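PDB 4F0C: glutathione transferase, which probably conjugates glutathione to small electrophilic compounds or removes it from glutathione conjugates in a wood-degrading fungus, and binds oxidized glutathione. Local coordinates for residues 5-10 with 28-33; 100-105 with 165-170; 158-163 with 201-206. All blocks are in the same frame, centred on the assembly; numbering follows the deposited sequence.

Contact 1: 5-10 with 28-33; sequences KQFTLF and LGLSFE. With SO4 (sulfate ion), chain D.
Strands 7-11 and 32-36 pair in parallel through Phe7 with Phe32 and Thr8 with Glu33, joining the two strands of the beta-alpha-beta unit that opens the thioredoxin-like N-terminal domain; helix 18-28 makes the crossover. Three backbone bonds zip the pair: Phe7 N to Ser31 O (3.1 Å), Glu33 N to Phe7 O (2.9 Å) and Leu9 N to Glu33 O. Just before the strand, Ser31 turns OG between its own N and carbonyl carbon (chi1 66°), which brings it to Gln6 N at 2.9 Å in a nearly straight bond. On the face of Thr8 and Glu33 the side chains run side by side, and Thr8 OG1 gives its proton to the anti lone pair of Glu33 OE1 (2.6 Å); the same hydroxyl also bonds His64. The other face is apolar. Phe7 CB meets Phe32 CB at 3.8 Å, Leu30 CB reaches the edge of the Phe7 ring, and both phenylalanines pack on Leu25 of the crossover helix. Lys5 lays its extended chain along the Phe32 carbonyl. A water joins Lys5 NZ to Phe32 N, and another joins Gln6 OE1 to Ser31 N. The pairing thus sets an apolar face against the helix and a polar one opposite, while at the outer edge of strand 32-36 Lys5 NZ (3.0 Å to O4) and Thr34 N hold a sulfate, probably from the crystallisation liquor.

Contact 2: 100-105 with 165-170; sequences IIMTQW and KLTIAD. With SO4 (sulfate ion), chain C.
Met102 reaches from helix 96-126 into the first turn of helix 168-172 and makes most of this buried contact. Its CG lies 3.9 Å from Ala169 CB, and its SD touches Thr167 CB at 3.7 Å and Ile168 CG1 at 3.8 Å. The chain leaves its helix with CG anti to the backbone N (chi1 -172°), runs straight to the sulfur and bends only at chi3, which turns CE along the CG1 and CD1 of Ile168; the two side chains cross at about a right angle. One turn on, Trp105 CB also meets Ala169 CB, so the alanine methyl sits against both residues. No hydrogen bond spans the two segments. The receiving turn is fixed by a capping box, a feature well known at this place in the C-terminal domain of glutathione transferases: Thr167 OG1 accepts from Ala169 N (3.1 Å), while Asp170 OD2 accepts from Thr167 N (3.0 Å) through its anti lone pair. Farther out, Leu79 of helix 74-85 packs on both Met102 and Ile168, tying the N-terminal domain into the same cluster. On another side of helix 96-126, the Trp105 indole presents its edge to a second sulfate, NE1 bonding O3 at 2.8 Å, and Gln104 NE2 bonds O1 of the same ion at 2.9 Å. Arg158 and Trp72 of the second subunit complete the sulfate's surround; the backbone N of that Trp72 also bonds Gln104 OE1, and its ring meets Trp105 edge-to-face.

Contact 3: 158-163 with 201-206; sequences RQWLVA and HRWHTA. With SO4 (sulfate ion), chain C.
Trp160 and Trp203 meet rim to rim, CE3 of the first 3.8 Å from CD1 of the second, with their planes at 57° and neither ring over the other's face. Trp203 swings out from helix 198-209 with CG anti to its backbone N (chi1 167°), which lays the indole across the loop 158-163: CD1 lies near Gln159 O, CZ2 takes Leu161 CD1 at 3.9 Å, and NE1 is hydrogen-bonded to Asp170 OD1. Trp160 is covered on one face by its neighbour Gln159, whose CG stands 3.5 Å above the ring. In the all-helical C-terminal domain, the contact joins the loop after helix 134-155 to helix 198-209. Arg202 bends at chi3 (77°), bringing NH2 into weak hydrogen bonds with two loop carbonyls, Arg158 O at 3.1 Å and Gln159 O, near the guanidinium plane, at 3.5 Å; its NH1 is bonded to Leu155 O, and a water bridges its NE to Gln159 O. Arg158 points the other way. It sends NH1 back to Leu161 O (2.9 Å), tilted from the guanidinium plane, while NH1 and NH2 grip sulfate O3 and O4, the latter at 2.7 Å. An alanine here would remove the guanidinium and is likely to leave Leu161 O without this donor and the sulfate without its charged partner in the loop. Ala206 CB, one turn beyond Arg202, comes near Trp160 CH2.

Contacts 2 and 3 adjoin, their centres about 11 Å apart, and their segments alternate along the chain. Asp170 joins them: besides its capping role, its OD1 accepts from Trp203 NE1 (2.8 Å) and Leu161 N (2.9 Å), so the start of helix 168-172 is tied to both sides of contact 3. One sulfate, also probably from the crystallisation liquor and bound by Gln104, Trp105 and Arg158, bridges them again, beside the second subunit. Contact 1 stands apart in the N-terminal domain, its centre about 22 Å from that of contact 2. Bound oxidized glutathione lies about 9 Å from the side chain of Leu9 and about 11 Å from that of Trp105, so neither residue lines the glutathione site directly.

Contact 1: 5-10 with 28-33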
# COMPACT_ATOMS: atom_id res chain seq x y z
N LYS A 5 15.43 -0.70 26.05
CA LYS A 5 14.40 -1.55 25.49
C LYS A 5 14.80 -1.99 24.10
O LYS A 5 15.70 -1.39 23.49
CB LYS A 5 13.07 -0.80 25.48
CG LYS A 5 12.59 -0.41 26.89
CD LYS A 5 11.15 0.16 26.85
CE LYS A 5 10.56 0.36 28.28
NZ LYS A 5 9.10 0.66 28.12
N GLN A 6 14.17 -3.04 23.59
CA GLN A 6 14.58 -3.57 22.31
C GLN A 6 14.35 -2.60 21.15
O GLN A 6 15.22 -2.46 20.31
CB GLN A 6 13.89 -4.89 21.97
CG GLN A 6 14.33 -5.41 20.57
CD GLN A 6 14.05 -6.90 20.38
OE1 GLN A 6 13.38 -7.52 21.21
NE2 GLN A 6 14.57 -7.47 19.29
N PHE A 7 13.17 -1.99 21.10
CA PHE A 7 12.77 -1.20 19.94
C PHE A 7 12.53 0.24 20.33
O PHE A 7 12.09 0.53 21.45
CB PHE A 7 11.45 -1.75 19.35
CG PHE A 7 11.55 -3.18 18.88
CD1 PHE A 7 12.20 -3.50 17.68
CD2 PHE A 7 11.01 -4.21 19.66
CE1 PHE A 7 12.27 -4.85 17.23
CE2 PHE A 7 11.07 -5.53 19.25
CZ PHE A 7 11.72 -5.87 18.02
N THR A 8 12.82 1.14 19.39
CA THR A 8 12.25 2.49 19.43
C THR A 8 11.20 2.53 18.34
O THR A 8 11.49 2.26 17.16
CB THR A 8 13.28 3.60 19.16
OG1 THR A 8 14.27 3.58 20.18
CG2 THR A 8 12.62 4.98 19.14
N LEU A 9 9.97 2.84 18.75
CA LEU A 9 8.89 3.05 17.79
C LEU A 9 8.63 4.55 17.67
O LEU A 9 8.24 5.19 18.64
CB LEU A 9 7.59 2.35 18.25
CG LEU A 9 6.33 2.62 17.41
CD1 LEU A 9 6.50 2.20 15.93
CD2 LEU A 9 5.07 1.93 18.03
N PHE A 10 8.85 5.10 16.49
CA PHE A 10 8.48 6.48 16.25
C PHE A 10 7.00 6.47 15.89
O PHE A 10 6.58 5.83 14.92
CB PHE A 10 9.33 7.11 15.14
CG PHE A 10 10.80 7.22 15.50
CD1 PHE A 10 11.25 8.27 16.30
CD2 PHE A 10 11.72 6.28 15.05
CE1 PHE A 10 12.59 8.40 16.62
CE2 PHE A 10 13.08 6.41 15.36
CZ PHE A 10 13.50 7.46 16.17
N LEU A 28 2.95 -9.47 21.29
CA LEU A 28 4.12 -10.36 21.41
C LEU A 28 4.90 -10.17 22.70
O LEU A 28 5.85 -10.90 22.96
CB LEU A 28 5.06 -10.19 20.19
CG LEU A 28 4.57 -10.91 18.93
CD1 LEU A 28 5.29 -10.40 17.65
CD2 LEU A 28 4.72 -12.43 19.09
N GLY A 29 4.52 -9.18 23.50
CA GLY A 29 5.20 -8.96 24.77
C GLY A 29 6.61 -8.39 24.61
O GLY A 29 7.46 -8.56 25.48
N LEU A 30 6.87 -7.72 23.49
CA LEU A 30 8.20 -7.19 23.18
C LEU A 30 8.43 -5.82 23.84
O LEU A 30 7.49 -5.05 24.03
CB LEU A 30 8.35 -7.06 21.65
CG LEU A 30 8.42 -8.42 20.92
CD1 LEU A 30 8.18 -8.31 19.39
CD2 LEU A 30 9.76 -9.10 21.22
N SER A 31 9.68 -5.51 24.18
CA SER A 31 9.95 -4.25 24.88
C SER A 31 10.21 -3.09 23.91
O SER A 31 10.93 -3.24 22.92
CB SER A 31 11.11 -4.41 25.87
OG SER A 31 12.31 -4.66 25.17
N PHE A 32 9.64 -1.93 24.20
CA PHE A 32 9.80 -0.81 23.27
C PHE A 32 9.59 0.53 23.94
O PHE A 32 8.74 0.66 24.83
CB PHE A 32 8.89 -0.95 22.02
CG PHE A 32 7.38 -0.85 22.29
CD1 PHE A 32 6.65 -1.95 22.75
CD2 PHE A 32 6.69 0.33 22.01
CE1 PHE A 32 5.26 -1.88 22.97
CE2 PHE A 32 5.31 0.42 22.21
CZ PHE A 32 4.58 -0.69 22.69
N GLU A 33 10.37 1.52 23.53
CA GLU A 33 10.07 2.89 23.92
C GLU A 33 9.31 3.52 22.75
O GLU A 33 9.46 3.12 21.59
CB GLU A 33 11.33 3.68 24.22
CG GLU A 33 12.18 3.89 23.02
CD GLU A 33 13.20 5.02 23.18
OE1 GLU A 33 14.03 5.18 22.27
OE2 GLU A 33 13.18 5.76 24.19
S SO4 D . 8.50 4.49 27.11
O1 SO4 D . 7.89 4.70 25.79
O2 SO4 D . 9.10 5.76 27.51
O3 SO4 D . 7.46 4.10 28.06
O4 SO4 D . 9.53 3.46 27.11
O HOH W 1 8.05 -1.93 26.75
O HOH W 2 11.93 -7.17 23.62

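Contact 2: 100-105 with 165-170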
# COMPACT_ATOMS: atom_id res chain seq x y z
N ILE A 100 2.08 -15.66 1.29
CA ILE A 100 1.83 -14.74 0.18
C ILE A 100 0.42 -14.16 0.27
O ILE A 100 0.19 -12.98 -0.08
CB ILE A 100 2.12 -15.35 -1.19
CG1 ILE A 100 2.12 -14.26 -2.28
CG2 ILE A 100 1.16 -16.56 -1.50
CD1 ILE A 100 3.21 -13.19 -2.08
N ILE A 101 -0.52 -14.95 0.77
CA ILE A 101 -1.89 -14.43 0.91
C ILE A 101 -1.96 -13.46 2.10
O ILE A 101 -2.65 -12.44 2.05
CB ILE A 101 -2.91 -15.60 1.05
CG1 ILE A 101 -2.89 -16.45 -0.23
CG2 ILE A 101 -4.33 -15.07 1.39
CD1 ILE A 101 -3.16 -15.62 -1.55
N MET A 102 -1.23 -13.75 3.17
CA MET A 102 -1.17 -12.77 4.27
C MET A 102 -0.61 -11.44 3.75
O MET A 102 -1.08 -10.34 4.10
CB MET A 102 -0.35 -13.32 5.44
CG MET A 102 -0.41 -12.44 6.71
SD MET A 102 0.59 -13.10 8.06
CE MET A 102 2.24 -12.71 7.47
N THR A 103 0.41 -11.54 2.90
CA THR A 103 1.02 -10.35 2.28
C THR A 103 0.04 -9.61 1.35
O THR A 103 -0.01 -8.37 1.34
CB THR A 103 2.33 -10.72 1.58
OG1 THR A 103 3.25 -11.11 2.58
CG2 THR A 103 2.94 -9.55 0.81
N GLN A 104 -0.71 -10.37 0.57
CA GLN A 104 -1.75 -9.78 -0.27
C GLN A 104 -2.73 -8.93 0.56
O GLN A 104 -3.03 -7.81 0.20
CB GLN A 104 -2.52 -10.91 -0.95
CG GLN A 104 -3.79 -10.49 -1.73
CD GLN A 104 -4.65 -11.70 -2.03
OE1 GLN A 104 -4.49 -12.34 -3.07
NE2 GLN A 104 -5.54 -12.06 -1.05
N TRP A 105 -3.24 -9.49 1.66
CA TRP A 105 -4.16 -8.75 2.51
C TRP A 105 -3.49 -7.52 3.13
O TRP A 105 -4.14 -6.49 3.28
CB TRP A 105 -4.79 -9.65 3.57
CG TRP A 105 -5.90 -10.49 2.93
CD1 TRP A 105 -5.81 -11.79 2.53
CD2 TRP A 105 -7.21 -10.03 2.59
NE1 TRP A 105 -7.02 -12.19 1.97
CE2 TRP A 105 -7.89 -11.12 1.99
CE3 TRP A 105 -7.88 -8.81 2.76
CZ2 TRP A 105 -9.22 -11.03 1.55
CZ3 TRP A 105 -9.22 -8.70 2.30
CH2 TRP A 105 -9.86 -9.81 1.69
N LYS A 165 -6.70 -18.24 11.15
CA LYS A 165 -6.10 -17.88 12.42
C LYS A 165 -5.83 -16.38 12.42
O LYS A 165 -5.60 -15.76 11.38
CB LYS A 165 -4.80 -18.66 12.63
CG LYS A 165 -3.76 -18.40 11.55
CD LYS A 165 -2.51 -19.31 11.66
CE LYS A 165 -1.55 -18.83 12.75
NZ LYS A 165 -0.37 -19.70 12.88
N LEU A 166 -5.83 -15.80 13.61
CA LEU A 166 -5.50 -14.39 13.74
C LEU A 166 -4.07 -14.15 13.26
O LEU A 166 -3.16 -14.86 13.68
CB LEU A 166 -5.63 -13.99 15.22
CG LEU A 166 -5.01 -12.65 15.58
CD1 LEU A 166 -5.84 -11.54 14.98
CD2 LEU A 166 -4.95 -12.51 17.13
N THR A 167 -3.87 -13.17 12.37
CA THR A 167 -2.50 -12.77 11.96
C THR A 167 -2.37 -11.24 11.86
O THR A 167 -3.34 -10.50 12.07
CB THR A 167 -2.12 -13.33 10.56
OG1 THR A 167 -2.96 -12.72 9.56
CG2 THR A 167 -2.29 -14.86 10.51
N ILE A 168 -1.17 -10.77 11.53
CA ILE A 168 -0.99 -9.34 11.32
C ILE A 168 -1.85 -8.83 10.16
O ILE A 168 -2.10 -7.63 10.09
CB ILE A 168 0.50 -8.97 11.10
CG1 ILE A 168 1.16 -9.90 10.05
CG2 ILE A 168 1.24 -9.08 12.46
CD1 ILE A 168 2.50 -9.31 9.47
N ALA A 169 -2.32 -9.71 9.27
CA ALA A 169 -3.24 -9.22 8.22
C ALA A 169 -4.48 -8.63 8.90
O ALA A 169 -4.87 -7.52 8.56
CB ALA A 169 -3.65 -10.30 7.22
N ASP A 170 -5.06 -9.33 9.87
CA ASP A 170 -6.23 -8.80 10.57
C ASP A 170 -5.87 -7.58 11.38
O ASP A 170 -6.58 -6.56 11.36
CB ASP A 170 -6.86 -9.87 11.50
CG ASP A 170 -7.08 -11.19 10.78
OD1 ASP A 170 -8.12 -11.30 10.08
OD2 ASP A 170 -6.21 -12.09 10.87
S SO4 C . -8.34 -14.69 -0.62
O1 SO4 C . -7.99 -13.53 -1.45
O2 SO4 C . -7.64 -15.87 -1.07
O3 SO4 C . -7.87 -14.60 0.78
O4 SO4 C . -9.77 -14.80 -0.65

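Contact 3: 158-163 with 201-206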
# COMPACT_ATOMS: atom_id res chain seq x y z
N ARG A 158 -15.41 -16.54 6.61
CA ARG A 158 -14.16 -16.95 7.25
C ARG A 158 -14.02 -16.18 8.55
O ARG A 158 -14.49 -15.04 8.63
CB ARG A 158 -12.92 -16.71 6.36
CG ARG A 158 -12.63 -15.24 6.05
CD ARG A 158 -11.43 -15.08 5.07
NE ARG A 158 -11.80 -15.46 3.69
CZ ARG A 158 -11.03 -15.20 2.62
NH1 ARG A 158 -9.86 -14.58 2.79
NH2 ARG A 158 -11.44 -15.54 1.39
N GLN A 159 -13.41 -16.80 9.55
CA GLN A 159 -13.28 -16.16 10.86
C GLN A 159 -12.24 -15.04 10.83
O GLN A 159 -12.42 -13.99 11.46
CB GLN A 159 -12.88 -17.20 11.92
CG GLN A 159 -12.84 -16.59 13.31
CD GLN A 159 -12.66 -17.60 14.40
OE1 GLN A 159 -12.40 -18.80 14.14
NE2 GLN A 159 -12.80 -17.15 15.64
N TRP A 160 -11.14 -15.29 10.12
CA TRP A 160 -9.97 -14.40 10.04
C TRP A 160 -9.55 -14.35 8.58
O TRP A 160 -9.89 -15.25 7.81
CB TRP A 160 -8.80 -14.99 10.86
CG TRP A 160 -9.10 -15.22 12.31
CD1 TRP A 160 -9.19 -16.42 12.95
CD2 TRP A 160 -9.31 -14.21 13.30
NE1 TRP A 160 -9.47 -16.22 14.30
CE2 TRP A 160 -9.55 -14.88 14.53
CE3 TRP A 160 -9.33 -12.82 13.27
CZ2 TRP A 160 -9.81 -14.19 15.72
CZ3 TRP A 160 -9.61 -12.13 14.46
CH2 TRP A 160 -9.82 -12.82 15.66
N LEU A 161 -8.76 -13.36 8.18
CA LEU A 161 -8.47 -13.20 6.74
C LEU A 161 -7.67 -14.35 6.13
O LEU A 161 -7.94 -14.74 5.00
CB LEU A 161 -7.74 -11.88 6.47
CG LEU A 161 -8.66 -10.68 6.71
CD1 LEU A 161 -7.85 -9.37 6.68
CD2 LEU A 161 -9.79 -10.64 5.68
N VAL A 162 -6.71 -14.90 6.86
CA VAL A 162 -5.83 -15.92 6.27
C VAL A 162 -5.67 -17.09 7.18
O VAL A 162 -5.51 -16.92 8.39
CB VAL A 162 -4.40 -15.35 5.99
CG1 VAL A 162 -3.57 -16.39 5.22
CG2 VAL A 162 -4.52 -14.02 5.18
N ALA A 163 -5.71 -18.29 6.60
CA ALA A 163 -5.34 -19.51 7.31
C ALA A 163 -6.19 -19.81 8.55
O ALA A 163 -5.76 -20.58 9.41
CB ALA A 163 -3.85 -19.49 7.69
N HIS A 201 -18.26 -6.22 11.79
CA HIS A 201 -18.43 -5.85 13.19
C HIS A 201 -17.98 -6.97 14.13
O HIS A 201 -17.34 -6.71 15.15
CB HIS A 201 -19.89 -5.47 13.48
CG HIS A 201 -20.18 -5.24 14.94
ND1 HIS A 201 -20.76 -6.20 15.75
CD2 HIS A 201 -20.00 -4.15 15.72
CE1 HIS A 201 -20.91 -5.72 16.97
NE2 HIS A 201 -20.47 -4.47 16.98
N ARG A 202 -18.35 -8.22 13.80
CA ARG A 202 -17.96 -9.38 14.61
C ARG A 202 -16.44 -9.47 14.74
O ARG A 202 -15.88 -9.62 15.84
CB ARG A 202 -18.46 -10.67 13.95
CG ARG A 202 -18.08 -11.96 14.67
CD ARG A 202 -18.08 -13.15 13.70
NE ARG A 202 -16.89 -13.18 12.85
CZ ARG A 202 -16.92 -13.24 11.51
NH1 ARG A 202 -18.09 -13.29 10.86
NH2 ARG A 202 -15.77 -13.28 10.84
N TRP A 203 -15.77 -9.37 13.59
CA TRP A 203 -14.32 -9.51 13.52
C TRP A 203 -13.62 -8.34 14.20
O TRP A 203 -12.68 -8.53 15.00
CB TRP A 203 -13.97 -9.58 12.04
CG TRP A 203 -12.54 -9.42 11.52
CD1 TRP A 203 -11.56 -10.36 11.52
CD2 TRP A 203 -12.04 -8.31 10.77
NE1 TRP A 203 -10.45 -9.90 10.83
CE2 TRP A 203 -10.74 -8.64 10.34
CE3 TRP A 203 -12.58 -7.06 10.41
CZ2 TRP A 203 -9.95 -7.76 9.59
CZ3 TRP A 203 -11.80 -6.19 9.65
CH2 TRP A 203 -10.50 -6.55 9.25
N HIS A 204 -14.06 -7.13 13.89
CA HIS A 204 -13.48 -5.93 14.52
C HIS A 204 -13.66 -6.01 16.03
O HIS A 204 -12.75 -5.70 16.80
CB HIS A 204 -14.13 -4.66 13.98
CG HIS A 204 -13.53 -3.40 14.51
ND1 HIS A 204 -12.30 -2.93 14.09
CD2 HIS A 204 -13.98 -2.51 15.42
CE1 HIS A 204 -12.01 -1.81 14.73
NE2 HIS A 204 -13.02 -1.53 15.54
N THR A 205 -14.84 -6.42 16.49
CA THR A 205 -15.09 -6.46 17.93
C THR A 205 -14.20 -7.49 18.59
O THR A 205 -13.70 -7.28 19.70
CB THR A 205 -16.59 -6.74 18.24
OG1 THR A 205 -17.36 -5.67 17.69
CG2 THR A 205 -16.85 -6.85 19.77
N ALA A 206 -14.01 -8.63 17.93
CA ALA A 206 -13.16 -9.66 18.49
C ALA A 206 -11.72 -9.11 18.63
O ALA A 206 -11.06 -9.34 19.64
CB ALA A 206 -13.20 -10.93 17.65
S SO4 C . -8.34 -14.69 -0.62
O1 SO4 C . -7.99 -13.53 -1.45
O2 SO4 C . -7.64 -15.87 -1.07
O3 SO4 C . -7.87 -14.60 0.78
O4 SO4 C . -9.77 -14.80 -0.65
O HOH W 3 -14.14 -13.06 13.40